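Local coordinates for protein Sec-alkylsulfatase (Pseudomonas sp., PDB 4AXH) that hydrolyses (R)-secondary-alkyl sulfates to (S)-alcohols with strict inversion of configuration, as a zinc-dependent homodimeric type III sulfatase of the metallo-beta-lactamase superfamily, at residues I75-G80 and N256-L261. Sequence-based numbering, arbitrary orientation. Where two conformers were deposited one is given.
Sequences IKNAEG and NATNTL
Asn77, at the head of a type I beta turn that joins strands 74-76 and 82-85 of a two-stranded antiparallel hairpin, sets its side-chain amide against the backbone of Asn256, in the loop before strand 266-268 of the metallo-beta-lactamase fold. In the conformer described, one of two modelled, ND2 of Asn77 lies 2.8 Å from the backbone O of Asn256. That oxygen stands above the face of the amide, on the ND2 side and 3.4 Å from CG of Asn77; the N-H bonds lie in the amide plane and point elsewhere, which leaves the pair without a hydrogen bond. A chi1 of 179°, with CG anti to the backbone N, presents this face to the Asn256 carbonyl. Asn256 joins chiefly through its carbonyl; its side chain leads off to a weak hydrogen bond from ND2 to the backbone O of Val82, while its backbone N donates to Tyr535. Thr258 adds a slight touch, its CG2 methyl 4.4 Å from ND2 of Asn77. Glu154 of helix 153-164 touches both Asn77 and Ala257. The other arm of the amide is tied to the turn: OD1 of Asn77 accepts from the backbone N of Glu79 in an Asx turn, nearly straight at 172° over 2.9 Å.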
loop_
_atom_site.group_PDB
_atom_site.type_symbol
_atom_site.label_atom_id
_atom_site.label_comp_id
_atom_site.label_asym_id
_atom_site.label_seq_id
_atom_site.Cartn_x
_atom_site.Cartn_y
_atom_site.Cartn_z
ATOM N N ILE A 75 25.129 27.206 10.496
ATOM C CA ILE A 75 25.894 26.619 9.422
ATOM C C ILE A 75 25.360 27.361 8.186
ATOM O O ILE A 75 24.143 27.428 7.980
ATOM C CB ILE A 75 25.705 25.084 9.339
ATOM C CG1 ILE A 75 26.225 24.382 10.605
ATOM C CG2 ILE A 75 26.368 24.514 8.065
ATOM C CD1 ILE A 75 25.717 22.940 10.756
ATOM N N LYS A 76 26.260 27.945 7.396
ATOM C CA LYS A 76 25.903 28.695 6.195
ATOM C C LYS A 76 26.324 27.979 4.924
ATOM O O LYS A 76 27.232 27.134 4.947
ATOM C CB LYS A 76 26.540 30.094 6.241
ATOM C CG LYS A 76 25.905 31.029 7.269
ATOM C CD LYS A 76 26.923 31.977 7.899
ATOM C CE LYS A 76 27.195 31.672 9.362
ATOM N NZ LYS A 76 27.980 30.408 9.577
ATOM N N ASN A 77 25.651 28.334 3.807
ATOM C CA ASN A 77 25.873 27.849 2.443
ATOM C C ASN A 77 27.072 28.634 1.857
ATOM O O ASN A 77 27.576 29.543 2.525
ATOM C CB ASN A 77 24.592 28.124 1.627
ATOM C CG ASN A 77 24.649 27.716 0.177
ATOM O OD1 ASN A 77 25.022 28.505 -0.716
ATOM N ND2 ASN A 77 24.323 26.457 -0.077
ATOM N N ALA A 78 27.504 28.328 0.592
ATOM C CA ALA A 78 28.561 29.081 -0.097
ATOM C C ALA A 78 28.148 30.536 -0.291
ATOM O O ALA A 78 28.947 31.442 -0.034
ATOM C CB ALA A 78 28.889 28.455 -1.427
ATOM N N GLU A 79 26.883 30.762 -0.620
ATOM C CA GLU A 79 26.322 32.111 -0.826
ATOM C C GLU A 79 26.090 32.907 0.505
ATOM O O GLU A 79 25.522 34.008 0.472
ATOM C CB GLU A 79 25.014 32.024 -1.648
ATOM C CG GLU A 79 25.163 31.412 -3.025
ATOM C CD GLU A 79 23.965 31.715 -3.905
ATOM O OE1 GLU A 79 23.788 32.891 -4.313
ATOM O OE2 GLU A 79 23.189 30.770 -4.174
ATOM N N GLY A 80 26.516 32.335 1.644
ATOM C CA GLY A 80 26.385 32.934 2.972
ATOM C C GLY A 80 25.035 32.783 3.645
ATOM O O GLY A 80 24.880 33.255 4.775
ATOM N N ASN A 256 18.388 25.727 2.067
ATOM C CA ASN A 256 19.305 26.310 1.079
ATOM C C ASN A 256 20.631 25.523 0.918
ATOM O O ASN A 256 21.710 26.115 0.756
ATOM C CB ASN A 256 19.574 27.795 1.439
ATOM C CG ASN A 256 18.335 28.633 1.616
ATOM O OD1 ASN A 256 17.600 28.880 0.660
ATOM N ND2 ASN A 256 18.080 29.095 2.849
ATOM N N ALA A 257 20.550 24.189 0.926
ATOM C CA ALA A 257 21.769 23.397 0.871
ATOM C C ALA A 257 21.934 22.451 -0.318
ATOM O O ALA A 257 21.054 22.359 -1.188
ATOM C CB ALA A 257 21.952 22.676 2.178
ATOM N N THR A 258 23.082 21.760 -0.373
ATOM C CA THR A 258 23.378 20.880 -1.493
ATOM C C THR A 258 23.297 19.390 -1.107
ATOM O O THR A 258 23.947 18.973 -0.142
ATOM C CB THR A 258 24.730 21.282 -2.096
ATOM O OG1 THR A 258 25.732 21.054 -1.109
ATOM C CG2 THR A 258 24.792 22.757 -2.476
ATOM N N ASN A 259 22.504 18.596 -1.871
ATOM C CA ASN A 259 22.365 17.155 -1.681
ATOM C C ASN A 259 23.188 16.412 -2.748
ATOM O O ASN A 259 23.111 16.698 -3.955
ATOM C CB ASN A 259 20.900 16.717 -1.708
ATOM C CG ASN A 259 19.992 17.519 -0.808
ATOM O OD1 ASN A 259 19.007 18.133 -1.252
ATOM N ND2 ASN A 259 20.330 17.574 0.475
ATOM N N THR A 260 24.009 15.471 -2.274
ATOM C CA THR A 260 24.953 14.722 -3.095
ATOM C C THR A 260 24.673 13.230 -3.086
ATOM O O THR A 260 23.969 12.727 -2.211
ATOM C CB THR A 260 26.423 15.022 -2.659
ATOM O OG1 THR A 260 26.749 14.264 -1.494
ATOM C CG2 THR A 260 26.714 16.516 -2.461
ATOM N N LEU A 261 25.249 12.524 -4.064
ATOM C CA LEU A 261 25.132 11.083 -4.191
ATOM C C LEU A 261 26.451 10.527 -4.675
ATOM O O LEU A 261 26.777 10.692 -5.840
ATOM C CB LEU A 261 24.019 10.723 -5.175
ATOM C CG LEU A 261 23.203 9.493 -4.850
ATOM C CD1 LEU A 261 21.843 9.546 -5.556
ATOM C CD2 LEU A 261 23.943 8.241 -5.189
#